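Local coordinates for piwi domain-containing protein (Vanderwaltozyma polyspora, PDB 5THE), which forms the C-terminal lobe of a budding yeast Argonaute, probably binds RNA, and contributes to the selectivity of RNA target cleavage, at residues Lys255-Lys260 with Leu264-Leu269; Asn176-Ile181 with Leu209-Leu214. One frame throughout, in Å; residues are numbered along the deposited sequence.

Interaction 1 (Lys255-Lys260 with Leu264-Leu269); sequences KLLIDK and LPILVL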
loop_
_atom_site.group_PDB
_atom_site.type_symbol
_atom_site.label_atom_id
_atom_site.label_comp_id
_atom_site.label_asym_id
_atom_site.label_seq_id
_atom_site.Cartn_x
_atom_site.Cartn_y
_atom_site.Cartn_z
ATOM N N LYS A 255 -2.165 2.572 20.031
ATOM C CA LYS A 255 -2.475 3.757 20.832
ATOM C C LYS A 255 -1.733 4.980 20.317
ATOM O O LYS A 255 -2.249 6.103 20.389
ATOM C CB LYS A 255 -2.121 3.509 22.305
ATOM C CG LYS A 255 -3.029 2.505 22.981
ATOM C CD LYS A 255 -2.587 2.213 24.386
ATOM C CE LYS A 255 -3.579 1.294 25.081
ATOM N NZ LYS A 255 -2.988 0.714 26.318
ATOM N N LEU A 256 -0.533 4.776 19.780
ATOM C CA LEU A 256 0.226 5.870 19.196
ATOM C C LEU A 256 -0.580 6.620 18.150
ATOM O O LEU A 256 -0.398 7.826 17.968
ATOM C CB LEU A 256 1.504 5.315 18.576
ATOM C CG LEU A 256 2.672 6.287 18.498
ATOM C CD1 LEU A 256 3.177 6.631 19.891
ATOM C CD2 LEU A 256 3.763 5.665 17.651
ATOM N N LEU A 257 -1.475 5.929 17.450
ATOM C CA LEU A 257 -2.255 6.544 16.387
ATOM C C LEU A 257 -3.697 6.797 16.805
ATOM O O LEU A 257 -4.582 6.876 15.947
ATOM C CB LEU A 257 -2.193 5.674 15.130
ATOM C CG LEU A 257 -0.863 5.776 14.364
ATOM C CD1 LEU A 257 -0.746 4.701 13.306
ATOM C CD2 LEU A 257 -0.754 7.158 13.737
ATOM N N ILE A 258 -3.953 6.922 18.106
ATOM C CA ILE A 258 -5.285 7.219 18.617
ATOM C C ILE A 258 -5.235 8.552 19.350
ATOM O O ILE A 258 -4.364 8.777 20.199
ATOM C CB ILE A 258 -5.813 6.091 19.522
ATOM C CG1 ILE A 258 -6.057 4.836 18.666
ATOM C CG2 ILE A 258 -7.116 6.504 20.236
ATOM C CD1 ILE A 258 -6.544 3.651 19.453
ATOM N N ASP A 259 -6.139 9.449 18.980
ATOM C CA ASP A 259 -6.255 10.736 19.653
ATOM C C ASP A 259 -6.793 10.484 21.055
ATOM O O ASP A 259 -7.934 10.048 21.210
ATOM C CB ASP A 259 -7.184 11.639 18.854
ATOM C CG ASP A 259 -7.335 13.033 19.448
ATOM O OD1 ASP A 259 -7.027 13.241 20.643
ATOM O OD2 ASP A 259 -7.783 13.931 18.693
ATOM N N LYS A 260 -5.979 10.760 22.075
ATOM C CA LYS A 260 -6.380 10.459 23.446
ATOM C C LYS A 260 -7.582 11.279 23.886
ATOM O O LYS A 260 -8.403 10.786 24.664
ATOM C CB LYS A 260 -5.219 10.688 24.412
ATOM C CG LYS A 260 -3.993 9.834 24.124
ATOM C CD LYS A 260 -4.382 8.400 23.764
ATOM C CE LYS A 260 -3.161 7.533 23.451
ATOM N NZ LYS A 260 -2.330 8.078 22.335
ATOM N N LEU A 264 -10.416 8.622 19.398
ATOM C CA LEU A 264 -10.719 8.278 18.033
ATOM C C LEU A 264 -9.417 8.068 17.272
ATOM O O LEU A 264 -8.454 8.818 17.480
ATOM C CB LEU A 264 -11.545 9.379 17.354
ATOM C CG LEU A 264 -13.014 9.466 17.775
ATOM C CD1 LEU A 264 -13.613 10.753 17.245
ATOM C CD2 LEU A 264 -13.773 8.250 17.258
ATOM N N PRO A 265 -9.347 7.056 16.411
ATOM C CA PRO A 265 -8.105 6.814 15.670
ATOM C C PRO A 265 -7.812 7.950 14.707
ATOM O O PRO A 265 -8.717 8.559 14.134
ATOM C CB PRO A 265 -8.386 5.507 14.925
ATOM C CG PRO A 265 -9.861 5.484 14.760
ATOM C CD PRO A 265 -10.396 6.087 16.049
ATOM N N ILE A 266 -6.524 8.263 14.573
ATOM C CA ILE A 266 -6.107 9.256 13.599
ATOM C C ILE A 266 -6.446 8.749 12.208
ATOM O O ILE A 266 -6.329 7.554 11.915
ATOM C CB ILE A 266 -4.604 9.539 13.749
ATOM C CG1 ILE A 266 -4.322 10.133 15.126
ATOM C CG2 ILE A 266 -4.086 10.472 12.642
ATOM C CD1 ILE A 266 -2.841 10.128 15.487
ATOM N N LEU A 267 -6.918 9.650 11.355
ATOM C CA LEU A 267 -7.111 9.328 9.949
ATOM C C LEU A 267 -5.756 9.430 9.263
ATOM O O LEU A 267 -5.176 10.519 9.176
ATOM C CB LEU A 267 -8.127 10.274 9.322
ATOM C CG LEU A 267 -8.206 10.193 7.795
ATOM C CD1 LEU A 267 -8.681 8.813 7.384
ATOM C CD2 LEU A 267 -9.115 11.265 7.229
ATOM N N VAL A 268 -5.223 8.297 8.818
ATOM C CA VAL A 268 -3.912 8.250 8.180
ATOM C C VAL A 268 -4.141 8.176 6.682
ATOM O O VAL A 268 -4.853 7.284 6.205
ATOM C CB VAL A 268 -3.073 7.058 8.676
ATOM C CG1 VAL A 268 -1.741 7.015 7.944
ATOM C CG2 VAL A 268 -2.850 7.140 10.199
ATOM N N LEU A 269 -3.543 9.113 5.944
ATOM C CA LEU A 269 -3.707 9.229 4.505
ATOM C C LEU A 269 -2.382 8.999 3.796
ATOM O O LEU A 269 -1.320 9.368 4.303
ATOM C CB LEU A 269 -4.214 10.612 4.105
ATOM C CG LEU A 269 -5.492 11.155 4.740
ATOM C CD1 LEU A 269 -5.545 12.628 4.414
ATOM C CD2 LEU A 269 -6.698 10.415 4.166
#

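Interaction 2 (Asn176-Ile181 with Leu209-Leu214); sequences NLLENI and LKFGAL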
loop_
_atom_site.group_PDB
_atom_site.type_symbol
_atom_site.label_atom_id
_atom_site.label_comp_id
_atom_site.label_asym_id
_atom_site.label_seq_id
_atom_site.Cartn_x
_atom_site.Cartn_y
_atom_site.Cartn_z
ATOM N N ASN A 176 -19.252 -11.747 -20.959
ATOM C CA ASN A 176 -20.425 -12.576 -20.725
ATOM C C ASN A 176 -20.298 -13.332 -19.411
ATOM O O ASN A 176 -21.274 -13.468 -18.661
ATOM C CB ASN A 176 -20.620 -13.546 -21.886
ATOM C CG ASN A 176 -21.880 -14.361 -21.738
ATOM O OD1 ASN A 176 -22.983 -13.843 -21.911
ATOM N ND2 ASN A 176 -21.728 -15.636 -21.397
ATOM N N LEU A 177 -19.095 -13.828 -19.116
ATOM C CA LEU A 177 -18.864 -14.544 -17.870
ATOM C C LEU A 177 -19.106 -13.643 -16.662
ATOM O O LEU A 177 -19.717 -14.067 -15.674
ATOM C CB LEU A 177 -17.438 -15.095 -17.871
ATOM C CG LEU A 177 -17.010 -16.101 -16.806
ATOM C CD1 LEU A 177 -15.774 -16.853 -17.284
ATOM C CD2 LEU A 177 -16.735 -15.422 -15.456
ATOM N N LEU A 178 -18.634 -12.395 -16.719
ATOM C CA LEU A 178 -18.736 -11.516 -15.557
ATOM C C LEU A 178 -20.182 -11.113 -15.274
ATOM O O LEU A 178 -20.597 -11.063 -14.113
ATOM C CB LEU A 178 -17.856 -10.283 -15.758
ATOM C CG LEU A 178 -16.368 -10.632 -15.816
ATOM C CD1 LEU A 178 -15.534 -9.382 -15.978
ATOM C CD2 LEU A 178 -15.964 -11.391 -14.565
ATOM N N GLU A 179 -20.968 -10.832 -16.312
ATOM C CA GLU A 179 -22.376 -10.500 -16.079
ATOM C C GLU A 179 -23.148 -11.676 -15.488
ATOM O O GLU A 179 -24.164 -11.475 -14.816
ATOM C CB GLU A 179 -23.052 -10.051 -17.380
ATOM C CG GLU A 179 -22.345 -8.945 -18.135
ATOM C CD GLU A 179 -22.411 -9.105 -19.611
ATOM O OE1 GLU A 179 -22.874 -10.166 -20.047
ATOM O OE2 GLU A 179 -21.978 -8.177 -20.330
ATOM N N ASN A 180 -22.687 -12.903 -15.716
ATOM C CA ASN A 180 -23.361 -14.093 -15.219
ATOM C C ASN A 180 -22.727 -14.641 -13.954
ATOM O O ASN A 180 -23.129 -15.712 -13.491
ATOM C CB ASN A 180 -23.372 -15.184 -16.289
ATOM C CG ASN A 180 -24.203 -14.812 -17.495
ATOM O OD1 ASN A 180 -24.879 -13.783 -17.507
ATOM N ND2 ASN A 180 -24.164 -15.660 -18.520
ATOM N N ILE A 181 -21.754 -13.942 -13.386
ATOM C CA ILE A 181 -20.972 -14.536 -12.295
ATOM C C ILE A 181 -21.858 -14.687 -11.057
ATOM O O ILE A 181 -22.578 -13.741 -10.691
ATOM C CB ILE A 181 -19.727 -13.684 -12.008
ATOM C CG1 ILE A 181 -18.653 -14.528 -11.318
ATOM C CG2 ILE A 181 -20.061 -12.415 -11.213
ATOM C CD1 ILE A 181 -18.235 -15.747 -12.129
ATOM N N LEU A 209 -12.654 -2.070 -12.917
ATOM C CA LEU A 209 -13.265 -0.782 -13.209
ATOM C C LEU A 209 -14.678 -0.939 -13.773
ATOM O O LEU A 209 -15.609 -0.269 -13.317
ATOM C CB LEU A 209 -12.351 0.007 -14.152
ATOM C CG LEU A 209 -12.801 1.407 -14.563
ATOM C CD1 LEU A 209 -11.589 2.249 -14.815
ATOM C CD2 LEU A 209 -13.682 1.338 -15.814
ATOM N N LYS A 210 -14.865 -1.825 -14.755
ATOM C CA LYS A 210 -16.196 -1.997 -15.329
ATOM C C LYS A 210 -17.135 -2.732 -14.372
ATOM O O LYS A 210 -18.239 -2.254 -14.091
ATOM C CB LYS A 210 -16.105 -2.723 -16.676
ATOM C CG LYS A 210 -15.548 -1.857 -17.812
ATOM C CD LYS A 210 -16.087 -0.429 -17.705
ATOM C CE LYS A 210 -16.474 0.165 -19.053
ATOM N NZ LYS A 210 -15.304 0.276 -19.959
ATOM N N PHE A 211 -16.720 -3.891 -13.850
ATOM C CA PHE A 211 -17.638 -4.730 -13.080
ATOM C C PHE A 211 -17.470 -4.631 -11.572
ATOM O O PHE A 211 -18.404 -4.978 -10.837
ATOM C CB PHE A 211 -17.492 -6.202 -13.483
ATOM C CG PHE A 211 -18.095 -6.514 -14.806
ATOM C CD1 PHE A 211 -17.404 -6.233 -15.974
ATOM C CD2 PHE A 211 -19.367 -7.064 -14.889
ATOM C CE1 PHE A 211 -17.963 -6.504 -17.202
ATOM C CE2 PHE A 211 -19.937 -7.340 -16.114
ATOM C CZ PHE A 211 -19.234 -7.064 -17.275
ATOM N N GLY A 212 -16.323 -4.176 -11.086
ATOM C CA GLY A 212 -16.135 -4.160 -9.643
ATOM C C GLY A 212 -16.209 -5.546 -9.044
ATOM O O GLY A 212 -16.782 -5.720 -7.961
ATOM N N ALA A 213 -15.668 -6.549 -9.736
ATOM C CA ALA A 213 -15.644 -7.914 -9.229
ATOM C C ALA A 213 -14.277 -8.187 -8.605
ATOM O O ALA A 213 -13.246 -7.824 -9.176
ATOM C CB ALA A 213 -15.944 -8.923 -10.339
ATOM N N LEU A 214 -14.279 -8.783 -7.415
ATOM C CA LEU A 214 -13.030 -9.134 -6.748
ATOM C C LEU A 214 -12.256 -10.145 -7.585
ATOM O O LEU A 214 -12.817 -11.136 -8.056
ATOM C CB LEU A 214 -13.319 -9.711 -5.360
ATOM C CG LEU A 214 -13.955 -8.777 -4.330
ATOM C CD1 LEU A 214 -13.953 -9.475 -2.980
ATOM C CD2 LEU A 214 -13.207 -7.429 -4.248
#

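Interaction 1 (Lys255-Lys260 with Leu264-Leu269)
Leu257 O accepts the backbone N-H of Ile266 at 2.8 Å in a nearly straight bond, 172° at the hydrogen. The Ile266 side chain lies against the same carbonyl: its CG1 stays beside the donating N, 3.4 Å from Leu257 O. Leu257 answers with one branch, CD2, which meets Ile266 CD1 at 4.0 Å and Val268 CG2 at 4.1 Å; both side chains cross that of Leu257 at about a right angle. Asp259 N donates to Leu264 O, also at 2.8 Å. Between these two bonds Ile258 and Pro265 form an antiparallel non-hydrogen-bonded pair, CA to CA 4.1 Å, with their side chains on one face; the return bond from Leu264 N to Asp259 O is weak. The result is a short beta hairpin within the RNase H-like fold of the Piwi domain, its second strand, 264-274, running on between strands 282-289 and 339-344. At the outer edge of the first strand Lys260 curls back, bent at chi2 and again at chi4 (-42° and -58°), which brings NZ to Lys255 O at 2.8 Å from above the carbonyl plane and to Ile258 O at 3.0 Å within its plane. Ile258 N grips Lys255 O from the opposite face, giving that carbonyl two donors and pinning the bend that leads into the strand. The Asp259 carboxylate turns away from Leu264, OD2 bonding to Thr337 and OD1 to the backbone N of Glu261. Helix 465-475 packs alongside: Tyr467 OH bonds to Leu256 O, and Ile471 touches Leu257.

Interaction 2 (Asn176-Ile181 with Leu209-Leu214)
Leu178 lies over one face of the Phe211 ring, its CB 3.6 Å from the ring centroid and only 11° off the ring normal, a CH-pi contact centred on the aromatic system. The contact joins the C-terminal ends of helices 169-179 and 197-210, the second of which makes the crossover between parallel strands 185-191 and 215-219 in what is probably the Rossmann-like MID domain of Argonaute. Further along the same side chain, Leu178 CD1 sits 3.7 Å from Phe211 CD1, so the leucine spans the ring from its centre to one side. Leu178 also touches Ile187 and Tyr189 of strand 185-191, and Ile206 of helix 197-210 touches both Phe211 and Leu178. Just beyond the ring, Gly212 breaks the helix with positive phi and sends the chain toward strand 215-219. An alanine at Phe211 would remove the ring and is likely to leave Leu178 CB and CD1 without their aromatic partner, opening a gap between the two helix ends. Glu179 contributes its aliphatic part: chi1 of -52° keeps CG beside the backbone N, and CG meets the ring edge in its plane, 3.5 Å from Phe211 CE2.

From the N terminus, the chain reaches interaction 2 first, at the end of helix 169-179. It then runs through strand 185-191 and helix 197-210 before Leu209-Leu214 returns to that helix end, closing a loop of 27 residues. Strand 215-219 and helices 220-223, 228-241 and 251-254 follow, leading to interaction 1, where three residues suffice to turn the chain back. The two contacts lie in series, neither nested nor crossed. Their centres are 36 Å apart: interaction 2 ties helices beside the parallel sheet of strands 185-191 and 215-219, about 8 Å from the bound nucleic acid at its nearest atom, while interaction 1 is the hairpin joining strand 258-259 to strand 264-274 of the Piwi domain.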